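Local coordinates for antifreeze protein (Uncultured bacterium, PDB 6EIO) that binds ice through two faces of its fold and thereby probably restrains the growth of ice crystals around an Antarctic microbial community, at residues Asp89-Tyr94 / Leu213-Ala218; Trp176-Ser181 / Gly192-Leu197. All blocks are in the same frame, centred on the assembly; numbering follows the deposited sequence.

Contact 1: Asp89-Tyr94 / Leu213-Ala218; sequences DITTAY and LARNGA. With SO4 (sulfate ion), chain F.
Arg215 carries most of this contact between segment 89-94 of helix 81-99 and the end of strand 207-214 with the loop that follows, its side chain lying across the helix on Ile90, Thr91 and Tyr94. The apolar part comes first. Ile90 runs alongside the aliphatic stem of the arginine in the opposite direction, its CD1 3.8 Å from Arg215 CG, while its other branch, CG2, meets Leu213 CD1 at 3.9 Å. The first torsion of Ile90 sets CG1 between backbone N and carbonyl carbon and turns the two branches to these separate partners.

The charged end forms an off-centre cation-pi contact. Arg215 CZ stands 4.8 Å from the centroid of the Tyr94 ring, 26° off its normal. The two planes are 66° apart, and NH1 comes down over the ring face, 3.2 Å from Tyr94 CD1. A bend at the third torsion carries the guanidinium there, and Thr91 CG2 lies over the rim of one face.

At its edge, Arg215 NH2 donates a nearly straight hydrogen bond (171°) to sulfate O3 at 2.8 Å, in the guanidinium plane. An alanine here would remove stem and charge alike and would probably uncover Ile90 and leave the tyrosine ring and sulfate without their cationic partner. The arginine is therefore amphipathic in use: its methylenes pack on Ile90 and Tyr94, while NH1 meets the ring and NH2 takes the anion, a sulfate probably from the crystallisation liquor.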
loop_
_atom_site.group_PDB
_atom_site.type_symbol
_atom_site.label_atom_id
_atom_site.label_comp_id
_atom_site.label_asym_id
_atom_site.label_seq_id
_atom_site.Cartn_x
_atom_site.Cartn_y
_atom_site.Cartn_z
ATOM N N ASP A 89 7.841 -3.795 -12.992
ATOM C CA ASP A 89 8.360 -2.783 -12.081
ATOM C C ASP A 89 7.858 -2.985 -10.651
ATOM O O ASP A 89 8.599 -2.670 -9.701
ATOM C CB ASP A 89 8.048 -1.382 -12.625
ATOM C CG ASP A 89 8.794 -1.090 -13.919
ATOM O OD1 ASP A 89 9.689 -1.862 -14.321
ATOM O OD2 ASP A 89 8.473 -0.048 -14.526
ATOM N N ILE A 90 6.657 -3.536 -10.464
ATOM C CA ILE A 90 6.233 -3.855 -9.103
ATOM C C ILE A 90 6.939 -5.097 -8.576
ATOM O O ILE A 90 7.182 -5.184 -7.366
ATOM C CB ILE A 90 4.707 -3.850 -8.855
ATOM C CG1 ILE A 90 3.988 -5.010 -9.497
ATOM C CG2 ILE A 90 4.122 -2.504 -9.247
ATOM C CD1 ILE A 90 2.529 -5.114 -9.058
ATOM N N THR A 91 7.317 -6.044 -9.439
ATOM C CA THR A 91 8.190 -7.127 -8.984
ATOM C C THR A 91 9.519 -6.570 -8.498
ATOM O O THR A 91 9.997 -6.923 -7.414
ATOM C CB THR A 91 8.369 -8.137 -10.105
ATOM O OG1 THR A 91 7.097 -8.743 -10.336
ATOM C CG2 THR A 91 9.424 -9.197 -9.736
ATOM N N THR A 92 10.113 -5.659 -9.275
ATOM C CA THR A 92 11.362 -5.032 -8.851
ATOM C C THR A 92 11.194 -4.335 -7.500
ATOM O O THR A 92 12.025 -4.486 -6.595
ATOM C CB THR A 92 11.812 -4.044 -9.935
ATOM O OG1 THR A 92 12.057 -4.785 -11.126
ATOM C CG2 THR A 92 13.049 -3.245 -9.516
ATOM N N ALA A 93 10.122 -3.556 -7.353
ATOM C CA ALA A 93 9.896 -2.810 -6.121
ATOM C C ALA A 93 9.667 -3.743 -4.931
ATOM O O ALA A 93 10.176 -3.501 -3.833
ATOM C CB ALA A 93 8.699 -1.879 -6.289
ATOM N N TYR A 94 8.877 -4.800 -5.142
ATOM C CA TYR A 94 8.637 -5.784 -4.097
ATOM C C TYR A 94 9.951 -6.401 -3.622
ATOM O O TYR A 94 10.211 -6.517 -2.423
ATOM C CB TYR A 94 7.715 -6.858 -4.671
ATOM C CG TYR A 94 7.401 -7.998 -3.725
ATOM C CD1 TYR A 94 8.281 -9.072 -3.576
ATOM C CD2 TYR A 94 6.214 -8.017 -2.995
ATOM C CE1 TYR A 94 7.976 -10.133 -2.735
ATOM C CE2 TYR A 94 5.911 -9.072 -2.151
ATOM C CZ TYR A 94 6.788 -10.128 -2.019
ATOM O OH TYR A 94 6.454 -11.149 -1.181
ATOM N N LEU A 213 -1.154 -2.560 -5.046
ATOM C CA LEU A 213 -0.397 -3.193 -6.129
ATOM C C LEU A 213 -0.270 -4.686 -5.802
ATOM O O LEU A 213 0.557 -5.075 -4.971
ATOM C CB LEU A 213 0.977 -2.529 -6.272
ATOM C CG LEU A 213 0.954 -1.005 -6.394
ATOM C CD1 LEU A 213 2.364 -0.452 -6.482
ATOM C CD2 LEU A 213 0.111 -0.513 -7.579
ATOM N N ALA A 214 -1.103 -5.503 -6.440
ATOM C CA ALA A 214 -1.096 -6.939 -6.243
ATOM C C ALA A 214 -0.374 -7.588 -7.420
ATOM O O ALA A 214 -0.719 -7.362 -8.581
ATOM C CB ALA A 214 -2.522 -7.472 -6.137
ATOM N N ARG A 215 0.636 -8.393 -7.111
ATOM C CA ARG A 215 1.448 -8.993 -8.158
ATOM C C ARG A 215 0.736 -10.150 -8.848
ATOM O O ARG A 215 0.519 -10.123 -10.065
ATOM C CB ARG A 215 2.790 -9.458 -7.602
ATOM C CG ARG A 215 3.713 -8.294 -7.244
ATOM C CD ARG A 215 5.067 -8.774 -6.726
ATOM N NE ARG A 215 5.693 -9.695 -7.679
ATOM C CZ ARG A 215 6.666 -10.542 -7.397
ATOM N NH1 ARG A 215 7.200 -10.541 -6.192
ATOM N NH2 ARG A 215 7.095 -11.384 -8.327
ATOM N N ASN A 216 0.404 -11.198 -8.091
ATOM C CA ASN A 216 -0.055 -12.422 -8.729
ATOM C C ASN A 216 -1.530 -12.704 -8.538
ATOM O O ASN A 216 -2.100 -13.481 -9.311
ATOM C CB ASN A 216 0.805 -13.598 -8.273
ATOM C CG ASN A 216 2.237 -13.431 -8.724
ATOM O OD1 ASN A 216 2.516 -12.819 -9.767
ATOM N ND2 ASN A 216 3.161 -13.947 -7.940
ATOM N N GLY A 217 -2.158 -12.089 -7.541
ATOM C CA GLY A 217 -3.553 -12.299 -7.256
ATOM C C GLY A 217 -4.437 -11.146 -7.673
ATOM O O GLY A 217 -4.146 -10.415 -8.629
ATOM N N ALA A 218 -5.549 -11.033 -6.969
ATOM C CA ALA A 218 -6.656 -10.193 -7.377
ATOM C C ALA A 218 -6.795 -9.000 -6.453
ATOM O O ALA A 218 -6.475 -9.080 -5.259
ATOM C CB ALA A 218 -7.956 -10.986 -7.314
HETATM S S SO4 F . 10.458 -13.142 -8.890
HETATM O O1 SO4 F . 11.141 -14.430 -8.763
HETATM O O2 SO4 F . 11.408 -12.057 -8.630
HETATM O O3 SO4 F . 9.328 -13.091 -7.966
HETATM O O4 SO4 F . 9.958 -13.028 -10.262
#

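Contact 2: Trp176-Ser181 / Gly192-Leu197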
loop_
_atom_site.group_PDB
_atom_site.type_symbol
_atom_site.label_atom_id
_atom_site.label_comp_id
_atom_site.label_asym_id
_atom_site.label_seq_id
_atom_site.Cartn_x
_atom_site.Cartn_y
_atom_site.Cartn_z
ATOM N N TRP A 176 4.412 -0.761 2.218
ATOM C CA TRP A 176 4.048 -1.993 2.905
ATOM C C TRP A 176 4.310 -3.141 1.931
ATOM O O TRP A 176 3.600 -3.272 0.929
ATOM C CB TRP A 176 2.565 -2.006 3.290
ATOM C CG TRP A 176 2.038 -0.796 3.988
ATOM C CD1 TRP A 176 1.634 0.377 3.401
ATOM C CD2 TRP A 176 1.761 -0.641 5.397
ATOM N NE1 TRP A 176 1.167 1.253 4.346
ATOM C CE2 TRP A 176 1.219 0.651 5.573
ATOM C CE3 TRP A 176 1.887 -1.474 6.516
ATOM C CZ2 TRP A 176 0.799 1.117 6.815
ATOM C CZ3 TRP A 176 1.475 -0.997 7.757
ATOM C CH2 TRP A 176 0.946 0.282 7.895
ATOM N N GLN A 177 5.316 -3.967 2.220
ATOM C CA GLN A 177 5.625 -5.134 1.410
ATOM C C GLN A 177 4.971 -6.338 2.084
ATOM O O GLN A 177 5.296 -6.665 3.231
ATOM C CB GLN A 177 7.152 -5.288 1.307
ATOM C CG GLN A 177 7.582 -6.553 0.579
ATOM C CD GLN A 177 7.728 -7.749 1.489
ATOM O OE1 GLN A 177 8.288 -7.654 2.591
ATOM N NE2 GLN A 177 7.210 -8.888 1.040
ATOM N N VAL A 178 4.036 -6.971 1.378
ATOM C CA VAL A 178 3.173 -7.992 1.948
ATOM C C VAL A 178 3.454 -9.311 1.229
ATOM O O VAL A 178 3.212 -9.438 0.022
ATOM C CB VAL A 178 1.700 -7.578 1.820
ATOM C CG1 VAL A 178 0.778 -8.688 2.332
ATOM C CG2 VAL A 178 1.438 -6.266 2.537
ATOM N N SER A 179 3.952 -10.309 1.975
ATOM C CA SER A 179 4.395 -11.541 1.339
ATOM C C SER A 179 3.250 -12.468 0.964
ATOM O O SER A 179 3.459 -13.398 0.179
ATOM C CB SER A 179 5.392 -12.274 2.233
ATOM O OG SER A 179 6.549 -11.498 2.486
ATOM N N SER A 180 2.057 -12.242 1.508
ATOM C CA SER A 180 0.888 -12.990 1.054
ATOM C C SER A 180 -0.168 -11.993 0.599
ATOM O O SER A 180 0.009 -11.392 -0.466
ATOM C CB SER A 180 0.447 -14.065 2.036
ATOM O OG SER A 180 0.070 -13.439 3.222
ATOM N N SER A 181 -1.254 -11.797 1.358
ATOM C CA SER A 181 -2.366 -10.950 0.967
ATOM C C SER A 181 -2.681 -9.924 2.051
ATOM O O SER A 181 -2.271 -10.051 3.209
ATOM C CB SER A 181 -3.608 -11.792 0.700
ATOM O OG SER A 181 -3.445 -12.575 -0.475
ATOM N N GLY A 192 -0.460 4.772 1.983
ATOM C CA GLY A 192 0.813 4.248 1.537
ATOM C C GLY A 192 0.661 3.308 0.347
ATOM O O GLY A 192 -0.431 3.027 -0.148
ATOM N N THR A 193 1.814 2.808 -0.105
ATOM C CA THR A 193 1.877 1.883 -1.225
ATOM C C THR A 193 1.945 0.466 -0.684
ATOM O O THR A 193 2.916 0.108 -0.008
ATOM C CB THR A 193 3.081 2.212 -2.112
ATOM O OG1 THR A 193 2.878 3.470 -2.733
ATOM C CG2 THR A 193 3.261 1.170 -3.197
ATOM N N VAL A 194 0.917 -0.318 -0.976
ATOM C CA VAL A 194 0.826 -1.719 -0.560
ATOM C C VAL A 194 1.234 -2.575 -1.756
ATOM O O VAL A 194 0.590 -2.503 -2.804
ATOM C CB VAL A 194 -0.604 -2.063 -0.099
ATOM C CG1 VAL A 194 -0.678 -3.525 0.306
ATOM C CG2 VAL A 194 -1.032 -1.152 1.041
ATOM N N ILE A 195 2.300 -3.356 -1.606
ATOM C CA ILE A 195 2.771 -4.240 -2.663
ATOM C C ILE A 195 2.653 -5.658 -2.136
ATOM O O ILE A 195 3.446 -6.063 -1.277
ATOM C CB ILE A 195 4.202 -3.947 -3.117
ATOM C CG1 ILE A 195 4.470 -2.448 -3.249
ATOM C CG2 ILE A 195 4.444 -4.681 -4.432
ATOM C CD1 ILE A 195 5.887 -2.122 -3.656
ATOM N N ALA A 196 1.650 -6.389 -2.614
ATOM C CA ALA A 196 1.361 -7.729 -2.130
ATOM C C ALA A 196 1.745 -8.762 -3.180
ATOM O O ALA A 196 1.524 -8.565 -4.385
ATOM C CB ALA A 196 -0.112 -7.907 -1.794
ATOM N N LEU A 197 2.283 -9.894 -2.725
ATOM C CA LEU A 197 2.580 -10.970 -3.660
ATOM C C LEU A 197 1.306 -11.539 -4.266
ATOM O O LEU A 197 1.272 -11.878 -5.461
ATOM C CB LEU A 197 3.360 -12.070 -2.938
ATOM C CG LEU A 197 3.821 -13.231 -3.829
ATOM C CD1 LEU A 197 4.786 -12.741 -4.903
ATOM C CD2 LEU A 197 4.462 -14.304 -2.989
#
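Trp176-Ser181 and Gly192-Leu197 pair as parallel strands on successive coils of the beta-solenoid characteristic of this ice-binding family, deep in the protein. The strand axes approach to 4.7 Å and diverge by only 16°. Four backbone hydrogen bonds make the ladder: Trp176 N to Thr193 O (2.8 Å), Ile195 N to Trp176 O (2.9 Å), Val178 N to Ile195 O and Leu197 N to Val178 O. The last is the most bent, 155° at the hydrogen, where both chains leave the strand.

On the face shared by Trp176, Val178, Val194 and Ala196, side chains stack from coil to coil. Val194 divides its methyls: CG2 reaches Trp176 CD1 at 3.9 Å, approaching the indole obliquely, and CG1 meets Val178 CG2 at 4.1 Å. The indole presents an edge to Thr193 O, which lies in the ring plane, and its NE1 bonds to Lys191 O. Gly192 passes close beside that edge, where a CB would collide with NE1; its backbone angles also call for glycine.

Beyond the ladder, Leu197, with CG anti to N (chi1 -176°), extends alongside the turn and brings CD2 to 3.4 Å from Ser179 O. On the side of Gln177 and Ile195, Gln177 NE2 donates to Ser179 OG at 3.1 Å, in its own amide plane; that hydroxyl also bonds to Ile151 O. Strand 147-151 continues the stack beyond Trp176-Val178, strand 207-214 does so beyond 193-196, and helix 81-99 packs over Gln177 and Leu197.

Both contacts belong to one layered structure: strand 207-214 of contact 1 lies on the next coil after that of strand 193-196 of contact 2, and the contact centres lie 8 Å apart. The backbones join directly, through probable hydrogen bonds from Leu213 N to Val194 O (2.8 Å) and from Asn216 N to Leu197 O (2.9 Å). Tyr94 spans the two, its ring under Arg215 in contact 1 and its OH 3.3 Å from Gln177 NE2 in contact 2. Helix 81-99 thus touches more than one coil. Leu197 touches both Tyr94 and Arg215, and its side chain is about 5 Å, nearest atoms, from the sulfate, which probably came from the crystallisation liquor.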